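Local coordinates for protein tryptophan halogenase superfamily (PDB 6FRL) that halogenates organic substrates as a flavin-dependent enzyme of the tryptophan halogenase family, with a preference for bromination over chlorination, at residues Gln68-Arg72 / His175-Tyr179; Leu106-Asp110 / Pro155-Ser159; Lys146-Pro150 / Val160-Ala164. One frame throughout, in Å; residues are numbered along the deposited sequence.

Interaction 1 (Gln68-Arg72 / His175-Tyr179)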
ATOM      1  N   GLN B  68     -21.661   0.418   6.315  1.00 30.92           N
ATOM      2  CA  GLN B  68     -21.389   1.698   6.945  1.00 31.35           C
ATOM      3  C   GLN B  68     -22.660   2.534   7.114  1.00 30.63           C
ATOM      4  O   GLN B  68     -22.696   3.392   7.994  1.00 29.02           O
ATOM      5  CB  GLN B  68     -20.343   2.504   6.166  1.00 37.94           C
ATOM      6  CG  GLN B  68     -18.923   2.229   6.595  1.00 49.37           C
ATOM      7  CD  GLN B  68     -17.830   2.508   5.520  1.00 58.54           C
ATOM      8  OE1 GLN B  68     -16.961   1.650   5.264  1.00 60.31           O
ATOM      9  NE2 GLN B  68     -17.854   3.700   4.908  1.00 62.26           N
ATOM     10  N   LEU B  69     -23.679   2.295   6.290  1.00 27.66           N
ATOM     11  CA  LEU B  69     -24.970   2.969   6.436  1.00 29.02           C
ATOM     12  C   LEU B  69     -25.885   2.433   7.580  1.00 27.71           C
ATOM     13  O   LEU B  69     -26.911   3.041   7.853  1.00 24.02           O
ATOM     14  CB  LEU B  69     -25.749   2.900   5.116  1.00 30.49           C
ATOM     15  CG  LEU B  69     -25.096   3.378   3.811  1.00 32.07           C
ATOM     16  CD1 LEU B  69     -26.087   3.235   2.657  1.00 34.20           C
ATOM     17  CD2 LEU B  69     -24.583   4.811   3.902  1.00 33.04           C
ATOM     18  N   GLY B  70     -25.509   1.317   8.235  1.00 27.70           N
ATOM     19  CA  GLY B  70     -26.368   0.634   9.225  1.00 26.91           C
ATOM     20  C   GLY B  70     -27.343  -0.417   8.660  1.00 28.23           C
ATOM     21  O   GLY B  70     -28.251  -0.837   9.360  1.00 26.93           O
ATOM     22  N   LEU B  71     -27.144  -0.845   7.396  1.00 30.94           N
ATOM     23  CA  LEU B  71     -28.001  -1.828   6.707  1.00 28.13           C
ATOM     24  C   LEU B  71     -27.401  -3.228   6.801  1.00 26.63           C
ATOM     25  O   LEU B  71     -26.195  -3.380   6.849  1.00 25.02           O
ATOM     26  CB  LEU B  71     -28.179  -1.428   5.241  1.00 30.12           C
ATOM     27  CG  LEU B  71     -28.683  -0.003   4.985  1.00 31.74           C
ATOM     28  CD1 LEU B  71     -28.906   0.306   3.510  1.00 33.61           C
ATOM     29  CD2 LEU B  71     -29.963   0.241   5.750  1.00 33.93           C
ATOM     30  N   ARG B  72     -28.257  -4.240   6.827  1.00 27.73           N
ATOM     31  CA  ARG B  72     -27.851  -5.654   6.910  1.00 29.46           C
ATOM     32  C   ARG B  72     -27.898  -6.300   5.526  1.00 29.65           C
ATOM     33  O   ARG B  72     -28.680  -5.866   4.663  1.00 27.06           O
ATOM     34  CB  ARG B  72     -28.796  -6.428   7.800  1.00 31.58           C
ATOM     35  CG  ARG B  72     -28.809  -5.957   9.261  1.00 35.16           C
ATOM     36  CD  ARG B  72     -30.042  -6.474  10.010  1.00 38.41           C
ATOM     37  NE  ARG B  72     -30.154  -7.916   9.803  1.00 38.83           N
ATOM     38  CZ  ARG B  72     -29.567  -8.862  10.544  1.00 41.11           C
ATOM     39  NH1 ARG B  72     -28.855  -8.560  11.647  1.00 37.99           N
ATOM     40  NH2 ARG B  72     -29.670 -10.129  10.154  1.00 41.31           N
ATOM     41  N   HIS B 175     -33.972   1.554  -2.737  1.00 29.54           N
ATOM     42  CA  HIS B 175     -33.685   1.343  -1.313  1.00 30.26           C
ATOM     43  C   HIS B 175     -32.817   2.487  -0.703  1.00 29.50           C
ATOM     44  O   HIS B 175     -33.107   3.031   0.371  1.00 27.42           O
ATOM     45  CB  HIS B 175     -33.012  -0.033  -1.174  1.00 31.45           C
ATOM     46  CG  HIS B 175     -32.935  -0.563   0.222  1.00 30.65           C
ATOM     47  ND1 HIS B 175     -33.972  -1.254   0.811  1.00 32.76           N
ATOM     48  CD2 HIS B 175     -31.915  -0.580   1.114  1.00 31.44           C
ATOM     49  CE1 HIS B 175     -33.602  -1.659   2.013  1.00 33.80           C
ATOM     50  NE2 HIS B 175     -32.358  -1.256   2.224  1.00 35.65           N
ATOM     51  N   LEU B 176     -31.790   2.906  -1.423  1.00 31.20           N
ATOM     52  CA  LEU B 176     -30.923   3.987  -0.946  1.00 30.05           C
ATOM     53  C   LEU B 176     -31.612   5.338  -0.952  1.00 27.95           C
ATOM     54  O   LEU B 176     -31.360   6.148  -0.043  1.00 26.20           O
ATOM     55  CB  LEU B 176     -29.623   4.041  -1.743  1.00 31.38           C
ATOM     56  CG  LEU B 176     -28.813   2.730  -1.662  1.00 32.94           C
ATOM     57  CD1 LEU B 176     -27.647   2.746  -2.679  1.00 35.42           C
ATOM     58  CD2 LEU B 176     -28.334   2.457  -0.255  1.00 30.41           C
ATOM     59  N   ARG B 177     -32.465   5.580  -1.948  1.00 27.60           N
ATOM     60  CA  ARG B 177     -33.333   6.788  -1.986  1.00 29.52           C
ATOM     61  C   ARG B 177     -34.203   6.938  -0.737  1.00 29.38           C
ATOM     62  O   ARG B 177     -34.269   8.012  -0.145  1.00 28.25           O
ATOM     63  CB  ARG B 177     -34.235   6.796  -3.213  1.00 32.26           C
ATOM     64  CG  ARG B 177     -35.312   7.867  -3.160  1.00 34.24           C
ATOM     65  CD  ARG B 177     -36.160   7.940  -4.414  1.00 34.65           C
ATOM     66  NE  ARG B 177     -37.346   8.769  -4.149  1.00 38.86           N
ATOM     67  CZ  ARG B 177     -38.389   8.917  -4.980  1.00 38.44           C
ATOM     68  NH1 ARG B 177     -38.435   8.285  -6.146  1.00 38.32           N
ATOM     69  NH2 ARG B 177     -39.390   9.721  -4.641  1.00 39.54           N
ATOM     70  N   ALA B 178     -34.883   5.870  -0.349  1.00 28.85           N
ATOM     71  CA  ALA B 178     -35.701   5.892   0.861  1.00 28.53           C
ATOM     72  C   ALA B 178     -34.817   6.122   2.094  1.00 29.57           C
ATOM     73  O   ALA B 178     -35.210   6.882   2.988  1.00 30.93           O
ATOM     74  CB  ALA B 178     -36.509   4.616   0.990  1.00 28.48           C
ATOM     75  N   TYR B 179     -33.623   5.519   2.126  1.00 28.05           N
ATOM     76  CA  TYR B 179     -32.644   5.792   3.194  1.00 26.44           C
ATOM     77  C   TYR B 179     -32.202   7.246   3.235  1.00 25.47           C
ATOM     78  O   TYR B 179     -32.087   7.826   4.311  1.00 26.78           O
ATOM     79  CB  TYR B 179     -31.396   4.897   3.043  1.00 26.92           C
ATOM     80  CG  TYR B 179     -30.319   5.073   4.094  1.00 24.94           C
ATOM     81  CD1 TYR B 179     -29.343   6.062   3.975  1.00 24.88           C
ATOM     82  CD2 TYR B 179     -30.263   4.218   5.185  1.00 24.87           C
ATOM     83  CE1 TYR B 179     -28.347   6.216   4.938  1.00 25.25           C
ATOM     84  CE2 TYR B 179     -29.281   4.360   6.165  1.00 25.98           C
ATOM     85  CZ  TYR B 179     -28.312   5.356   6.034  1.00 25.33           C
ATOM     86  OH  TYR B 179     -27.326   5.476   6.979  1.00 21.44           O
TER
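Y179 and L69 make the tight part of this contact. The phenol OH donates to the carbonyl O of L69, with Y179 OH and L69 O 2.6 Å apart; the donor lies in the carbonyl plane, on a lone pair, at a C=O...O angle of 121°. Y179 reaches that far because its CG stands anti to the backbone N (chi1 -179°), which carries the ring off helix 169-182 toward the loop. L69 CD1 lies over one face of the Y179 ring, and L69 CB sits 3.7 Å from Y179 CZ, near the hydroxyl end. L69 CD1 also meets L176 CD2 at 3.8 Å, and M25 of helix 20-33 touches L176 as well.

The other half is looser and partly exposed. L71 splits its branches: CD1 comes in the plane of the H175 imidazole, at the edge, 3.9 Å from H175 CD2, whereas CD2 meets the Y179 ring obliquely, 4.0 Å from Y179 CD2. The carbonyl gripped by the tyrosine belongs to the turn that ends helix 61-68. There G70, with positive phi (88°), closes a Schellman motif, and R72 follows as N-cap of helix 73-79: two successive helices whose joining loop packs on helix 169-182.

Interaction 2 (Leu106-Asp110 / Pro155-Ser159)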
ATOM      1  N   LEU B 106      -7.620 -15.760  -1.335  1.00 34.89           N
ATOM      2  CA  LEU B 106      -6.273 -16.247  -1.648  1.00 37.52           C
ATOM      3  C   LEU B 106      -6.273 -17.764  -1.953  1.00 36.26           C
ATOM      4  O   LEU B 106      -7.288 -18.450  -1.731  1.00 35.34           O
ATOM      5  CB  LEU B 106      -5.303 -15.961  -0.503  1.00 40.36           C
ATOM      6  CG  LEU B 106      -5.320 -14.588   0.169  1.00 38.85           C
ATOM      7  CD1 LEU B 106      -4.256 -14.573   1.289  1.00 37.47           C
ATOM      8  CD2 LEU B 106      -5.132 -13.519  -0.883  1.00 35.00           C
ATOM      9  N   TYR B 107      -5.131 -18.238  -2.481  1.00 33.10           N
ATOM     10  CA  TYR B 107      -4.873 -19.651  -2.785  1.00 30.34           C
ATOM     11  C   TYR B 107      -3.928 -20.296  -1.777  1.00 29.08           C
ATOM     12  O   TYR B 107      -2.829 -19.817  -1.553  1.00 28.25           O
ATOM     13  CB  TYR B 107      -4.251 -19.790  -4.171  1.00 29.58           C
ATOM     14  CG  TYR B 107      -5.177 -19.413  -5.283  1.00 31.36           C
ATOM     15  CD1 TYR B 107      -6.094 -20.326  -5.805  1.00 32.57           C
ATOM     16  CD2 TYR B 107      -5.168 -18.130  -5.812  1.00 31.58           C
ATOM     17  CE1 TYR B 107      -6.953 -19.961  -6.848  1.00 33.40           C
ATOM     18  CE2 TYR B 107      -6.023 -17.773  -6.849  1.00 30.31           C
ATOM     19  CZ  TYR B 107      -6.912 -18.671  -7.348  1.00 30.78           C
ATOM     20  OH  TYR B 107      -7.742 -18.313  -8.358  1.00 29.46           O
ATOM     21  N   GLY B 108      -4.353 -21.393  -1.177  1.00 29.02           N
ATOM     22  CA  GLY B 108      -3.483 -22.141  -0.302  1.00 32.02           C
ATOM     23  C   GLY B 108      -3.097 -21.355   0.938  1.00 33.51           C
ATOM     24  O   GLY B 108      -3.850 -20.474   1.406  1.00 29.50           O
ATOM     25  N   GLN B 109      -1.918 -21.709   1.447  1.00 38.87           N
ATOM     26  CA  GLN B 109      -1.315 -21.157   2.658  1.00 44.03           C
ATOM     27  C   GLN B 109       0.123 -20.750   2.354  1.00 44.52           C
ATOM     28  O   GLN B 109       0.926 -21.591   1.960  1.00 49.01           O
ATOM     29  CB  GLN B 109      -1.332 -22.223   3.754  1.00 50.94           C
ATOM     30  CG  GLN B 109      -0.736 -21.846   5.121  1.00 56.12           C
ATOM     31  CD  GLN B 109      -1.566 -20.795   5.868  1.00 63.76           C
ATOM     32  OE1 GLN B 109      -2.573 -21.125   6.545  1.00 61.99           O
ATOM     33  NE2 GLN B 109      -1.179 -19.519   5.718  1.00 60.04           N
ATOM     34  N   ASP B 110       0.422 -19.459   2.514  1.00 47.47           N
ATOM     35  CA  ASP B 110       1.797 -18.943   2.428  1.00 49.22           C
ATOM     36  C   ASP B 110       2.639 -19.538   3.558  1.00 50.99           C
ATOM     37  O   ASP B 110       2.142 -19.763   4.668  1.00 52.89           O
ATOM     38  CB  ASP B 110       1.824 -17.404   2.483  1.00 47.16           C
ATOM     39  CG  ASP B 110       1.308 -16.750   1.176  1.00 51.69           C
ATOM     40  OD1 ASP B 110       0.800 -17.483   0.282  1.00 46.80           O
ATOM     41  OD2 ASP B 110       1.417 -15.491   1.029  1.00 49.68           O
ATOM     42  N   PRO B 155      -9.812 -20.553  11.669  1.00 83.24           N
ATOM     43  CA  PRO B 155      -8.612 -21.326  12.019  1.00 91.54           C
ATOM     44  C   PRO B 155      -7.304 -20.845  11.343  1.00 93.71           C
ATOM     45  O   PRO B 155      -6.323 -20.579  12.042  1.00 95.26           O
ATOM     46  CB  PRO B 155      -8.977 -22.751  11.566  1.00 93.57           C
ATOM     47  CG  PRO B 155     -10.475 -22.819  11.646  1.00 89.72           C
ATOM     48  CD  PRO B 155     -11.019 -21.412  11.657  1.00 85.87           C
ATOM     49  N   SER B 156      -7.324 -20.708  10.010  1.00 94.35           N
ATOM     50  CA  SER B 156      -6.159 -20.260   9.228  1.00 88.14           C
ATOM     51  C   SER B 156      -6.567 -19.631   7.887  1.00 80.48           C
ATOM     52  O   SER B 156      -7.750 -19.587   7.553  1.00 78.19           O
ATOM     53  CB  SER B 156      -5.259 -21.462   8.945  1.00 90.55           C
ATOM     54  OG  SER B 156      -5.961 -22.406   8.144  1.00 97.54           O
ATOM     55  N   GLN B 157      -5.556 -19.163   7.134  1.00 69.50           N
ATOM     56  CA  GLN B 157      -5.699 -18.670   5.756  1.00 70.76           C
ATOM     57  C   GLN B 157      -6.588 -19.514   4.784  1.00 69.06           C
ATOM     58  O   GLN B 157      -7.250 -18.938   3.914  1.00 65.63           O
ATOM     59  CB  GLN B 157      -4.284 -18.433   5.140  1.00 69.67           C
ATOM     60  CG  GLN B 157      -4.236 -17.901   3.699  1.00 65.27           C
ATOM     61  CD  GLN B 157      -2.815 -17.506   3.211  1.00 69.01           C
ATOM     62  OE1 GLN B 157      -1.903 -17.263   4.010  1.00 70.44           O
ATOM     63  NE2 GLN B 157      -2.631 -17.444   1.897  1.00 61.64           N
ATOM     64  N   LEU B 158      -6.608 -20.844   4.930  1.00 59.62           N
ATOM     65  CA  LEU B 158      -7.398 -21.727   4.047  1.00 55.80           C
ATOM     66  C   LEU B 158      -8.906 -21.536   4.101  1.00 51.36           C
ATOM     67  O   LEU B 158      -9.601 -21.901   3.163  1.00 46.59           O
ATOM     68  CB  LEU B 158      -7.105 -23.222   4.325  1.00 56.55           C
ATOM     69  CG  LEU B 158      -6.311 -24.005   3.285  1.00 55.95           C
ATOM     70  CD1 LEU B 158      -4.843 -23.745   3.553  1.00 59.37           C
ATOM     71  CD2 LEU B 158      -6.622 -25.491   3.380  1.00 57.06           C
ATOM     72  N   SER B 159      -9.411 -20.996   5.205  1.00 52.07           N
ATOM     73  CA  SER B 159     -10.863 -20.832   5.365  1.00 55.11           C
ATOM     74  C   SER B 159     -11.338 -19.405   5.072  1.00 49.68           C
ATOM     75  O   SER B 159     -12.524 -19.130   5.212  1.00 48.04           O
ATOM     76  CB  SER B 159     -11.314 -21.316   6.763  1.00 58.79           C
ATOM     77  OG  SER B 159     -10.365 -20.953   7.751  1.00 64.44           O
TER
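Q157 lays its extended side chain across the backbone of G108 and Q109, and it contributes the largest share of the surface buried here, 121 Å². With CG anti to the backbone N (chi1 -179°) and the chain still straight beyond it, the amide is carried past Q109 to L106 and D110. Q157 NE2 comes 3.4 Å from L106 CD1, the two side chains crossing at about a right angle, and 3.3 Å from the carbonyl O of G108. Q109 folds back over the same chain: its bend at chi2 (68°) sets Q109 NE2 3.3 Å from Q157 CB. Q109 NE2 and Q157 OE1 are also close, at 2.9 Å, but the angle is too poor for a hydrogen bond; the two amide planes stand 76° apart. Q109 NE2 instead makes a weak bond to the carbonyl O of its neighbour D110.

The contact joins two irregular loops of the halogenase fold, one following strand 99-103 and the other leading to strand 164-168. The second makes a short 3-10 turn at residues 157-159, where the carbonyl O of S156 accepts from both S159 N and S159 OG. That turn brings L158 alongside the first loop, its CD1 3.8 Å from Q109 CB and near the G108 carbonyl carbon.

G108 has a backbone bond to Y135. D110 has its stronger polar partner elsewhere, since OD1 accepts from F116 N at the start of helix 116-125; its carboxylate is 3.8 Å from Q157 at the nearest atoms, D110 OD1 and Q157 NE2.

Interaction 3 (Lys146-Pro150 / Val160-Ala164)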
ATOM      1  N   LYS B 146     -22.370 -24.279  -3.906  1.00 31.33           N
ATOM      2  CA  LYS B 146     -22.537 -24.093  -2.453  1.00 34.02           C
ATOM      3  C   LYS B 146     -22.395 -22.629  -2.015  1.00 34.06           C
ATOM      4  O   LYS B 146     -21.920 -21.773  -2.788  1.00 34.77           O
ATOM      5  CB  LYS B 146     -21.531 -24.952  -1.662  1.00 35.20           C
ATOM      6  CG  LYS B 146     -21.553 -26.460  -1.928  1.00 37.14           C
ATOM      7  CD  LYS B 146     -22.972 -27.052  -2.081  1.00 39.68           C
ATOM      8  CE  LYS B 146     -23.011 -28.586  -2.271  1.00 38.13           C
ATOM      9  NZ  LYS B 146     -22.261 -29.294  -1.193  1.00 35.77           N
ATOM     10  N   PHE B 147     -22.879 -22.358  -0.797  1.00 33.49           N
ATOM     11  CA  PHE B 147     -22.690 -21.087  -0.103  1.00 34.41           C
ATOM     12  C   PHE B 147     -22.775 -21.184   1.431  1.00 33.38           C
ATOM     13  O   PHE B 147     -23.678 -21.823   1.979  1.00 36.04           O
ATOM     14  CB  PHE B 147     -23.682 -19.991  -0.573  1.00 34.84           C
ATOM     15  CG  PHE B 147     -23.414 -18.647   0.079  1.00 35.23           C
ATOM     16  CD1 PHE B 147     -22.453 -17.794  -0.432  1.00 36.84           C
ATOM     17  CD2 PHE B 147     -24.047 -18.288   1.277  1.00 36.41           C
ATOM     18  CE1 PHE B 147     -22.195 -16.558   0.191  1.00 40.47           C
ATOM     19  CE2 PHE B 147     -23.777 -17.078   1.909  1.00 38.01           C
ATOM     20  CZ  PHE B 147     -22.851 -16.205   1.371  1.00 40.03           C
ATOM     21  N   THR B 148     -21.860 -20.491   2.109  1.00 33.33           N
ATOM     22  CA  THR B 148     -21.933 -20.259   3.561  1.00 33.06           C
ATOM     23  C   THR B 148     -21.229 -18.943   3.905  1.00 32.75           C
ATOM     24  O   THR B 148     -20.280 -18.518   3.220  1.00 30.44           O
ATOM     25  CB  THR B 148     -21.327 -21.426   4.384  1.00 32.96           C
ATOM     26  OG1 THR B 148     -21.663 -21.282   5.757  1.00 34.39           O
ATOM     27  CG2 THR B 148     -19.786 -21.503   4.280  1.00 33.78           C
ATOM     28  N   LEU B 149     -21.701 -18.287   4.957  1.00 32.62           N
ATOM     29  CA  LEU B 149     -21.000 -17.116   5.473  1.00 32.81           C
ATOM     30  C   LEU B 149     -19.573 -17.514   5.890  1.00 30.72           C
ATOM     31  O   LEU B 149     -19.409 -18.531   6.538  1.00 31.92           O
ATOM     32  CB  LEU B 149     -21.755 -16.496   6.666  1.00 31.89           C
ATOM     33  CG  LEU B 149     -23.166 -15.929   6.418  1.00 34.30           C
ATOM     34  CD1 LEU B 149     -23.658 -15.202   7.685  1.00 34.09           C
ATOM     35  CD2 LEU B 149     -23.231 -15.002   5.194  1.00 34.08           C
ATOM     36  N   PRO B 150     -18.544 -16.741   5.490  1.00 30.61           N
ATOM     37  CA  PRO B 150     -17.195 -17.020   6.013  1.00 34.75           C
ATOM     38  C   PRO B 150     -17.101 -16.855   7.535  1.00 40.09           C
ATOM     39  O   PRO B 150     -17.844 -16.073   8.111  1.00 42.46           O
ATOM     40  CB  PRO B 150     -16.324 -15.952   5.347  1.00 31.57           C
ATOM     41  CG  PRO B 150     -17.261 -14.903   4.984  1.00 30.49           C
ATOM     42  CD  PRO B 150     -18.537 -15.570   4.604  1.00 29.28           C
ATOM     43  N   VAL B 160     -10.433 -18.528   4.622  1.00 44.34           N
ATOM     44  CA  VAL B 160     -10.770 -17.126   4.376  1.00 47.10           C
ATOM     45  C   VAL B 160     -11.217 -16.943   2.931  1.00 40.75           C
ATOM     46  O   VAL B 160     -10.460 -17.200   2.007  1.00 40.39           O
ATOM     47  CB  VAL B 160      -9.573 -16.165   4.634  1.00 53.00           C
ATOM     48  CG1 VAL B 160     -10.013 -14.706   4.494  1.00 51.91           C
ATOM     49  CG2 VAL B 160      -8.997 -16.396   6.023  1.00 57.01           C
ATOM     50  N   PHE B 161     -12.452 -16.490   2.756  1.00 36.61           N
ATOM     51  CA  PHE B 161     -12.981 -16.059   1.449  1.00 34.93           C
ATOM     52  C   PHE B 161     -13.936 -14.894   1.714  1.00 33.13           C
ATOM     53  O   PHE B 161     -14.367 -14.710   2.865  1.00 34.05           O
ATOM     54  CB  PHE B 161     -13.691 -17.211   0.683  1.00 32.60           C
ATOM     55  CG  PHE B 161     -14.900 -17.780   1.396  1.00 31.12           C
ATOM     56  CD1 PHE B 161     -14.746 -18.639   2.469  1.00 30.96           C
ATOM     57  CD2 PHE B 161     -16.193 -17.481   0.980  1.00 31.33           C
ATOM     58  CE1 PHE B 161     -15.858 -19.189   3.112  1.00 31.08           C
ATOM     59  CE2 PHE B 161     -17.307 -18.009   1.647  1.00 31.19           C
ATOM     60  CZ  PHE B 161     -17.129 -18.872   2.709  1.00 29.46           C
ATOM     61  N   ASP B 162     -14.242 -14.109   0.676  1.00 31.97           N
ATOM     62  CA  ASP B 162     -15.310 -13.101   0.770  1.00 31.37           C
ATOM     63  C   ASP B 162     -16.381 -13.337  -0.312  1.00 30.70           C
ATOM     64  O   ASP B 162     -16.278 -14.275  -1.137  1.00 30.69           O
ATOM     65  CB  ASP B 162     -14.700 -11.693   0.768  1.00 31.12           C
ATOM     66  CG  ASP B 162     -15.535 -10.651   1.558  1.00 31.12           C
ATOM     67  OD1 ASP B 162     -16.646 -10.956   2.075  1.00 29.64           O
ATOM     68  OD2 ASP B 162     -15.058  -9.496   1.619  1.00 29.06           O
ATOM     69  N   TRP B 163     -17.428 -12.529  -0.278  1.00 30.55           N
ATOM     70  CA  TRP B 163     -18.563 -12.697  -1.191  1.00 29.52           C
ATOM     71  C   TRP B 163     -19.254 -11.375  -1.447  1.00 28.42           C
ATOM     72  O   TRP B 163     -19.123 -10.428  -0.662  1.00 28.80           O
ATOM     73  CB  TRP B 163     -19.555 -13.696  -0.602  1.00 29.73           C
ATOM     74  CG  TRP B 163     -20.274 -13.238   0.679  1.00 29.99           C
ATOM     75  CD1 TRP B 163     -19.759 -13.182   1.953  1.00 28.79           C
ATOM     76  CD2 TRP B 163     -21.649 -12.799   0.784  1.00 29.93           C
ATOM     77  NE1 TRP B 163     -20.721 -12.713   2.829  1.00 29.42           N
ATOM     78  CE2 TRP B 163     -21.887 -12.488   2.136  1.00 28.99           C
ATOM     79  CE3 TRP B 163     -22.688 -12.638  -0.137  1.00 28.18           C
ATOM     80  CZ2 TRP B 163     -23.105 -12.042   2.574  1.00 28.11           C
ATOM     81  CZ3 TRP B 163     -23.923 -12.182   0.317  1.00 28.56           C
ATOM     82  CH2 TRP B 163     -24.116 -11.895   1.646  1.00 27.98           C
ATOM     83  N   ALA B 164     -20.002 -11.321  -2.540  1.00 28.35           N
ATOM     84  CA  ALA B 164     -20.676 -10.086  -2.952  1.00 29.53           C
ATOM     85  C   ALA B 164     -22.080 -10.408  -3.454  1.00 28.13           C
ATOM     86  O   ALA B 164     -22.571 -11.510  -3.200  1.00 29.06           O
ATOM     87  CB  ALA B 164     -19.838  -9.349  -4.024  1.00 31.05           C
TER
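W163 takes up F147, L149 and P150 along its length. Its CG lies between the backbone N and the carbonyl carbon (chi1 67°), which turns the indole toward the 146-150 loop. W163 CB sits in the plane of the F147 ring, at its edge, 4.0 Å from F147 CE1. Next, CG and CD2 lie beneath the phenyl edge, where F147 CZ stands 3.7 Å above the indole plane. On the pyrrole side W163 CD1 meets P150 CD at 3.8 Å, and NE1 lies near both that atom and L149 CD2. CE2 and CE3 also lie near F147 CZ, CE2 near L149 CD2 as well. Farther out, W163 CZ2 touches L149 CD2 at 4.0 Å, obliquely to the ring. The F147-W163 pair is edge-to-face (T-shaped): F147 offers the edge, its centroid is 5.1 Å from that of the six-membered ring, and the planes are 73° apart.

F161 packs on T148 and P150, sharing P150 with W163. P150 CB makes a CH-pi contact over one face, 4.1 Å from the F161 ring centroid and 16° off the normal, while the carbonyl O of T148 lies in the ring plane at the edge, 3.2 Å from F161 CZ.

R63 makes a cation-pi contact with W163 and a salt bridge with D162. An edge-to-face aromatic pair and a proline CH-pi contact thus fold the connection between helix 137-143 and strand 164-168 back on itself.

All three contacts lie within the tryptophan halogenase fold, in its helical and loop elements. Interactions 2 and 3 neighbour each other: their centres are 14 Å apart, their segments adjoin at residues 159 and 160, and they alternate along the chain in the order 106-110, 146-150, 155-159, 160-164. Interaction 1, whose segments enclose the others in sequence, lies 22 Å from interaction 3 and 33 Å from interaction 2, centre to centre. Helix 73-79 touches L71 and H175 of interaction 1 and W163 of interaction 3, so it joins the two. Together the contacts tie the region between strands 99-103 and 164-168 to itself, and helix 169-182 to the loop before helix 73-79.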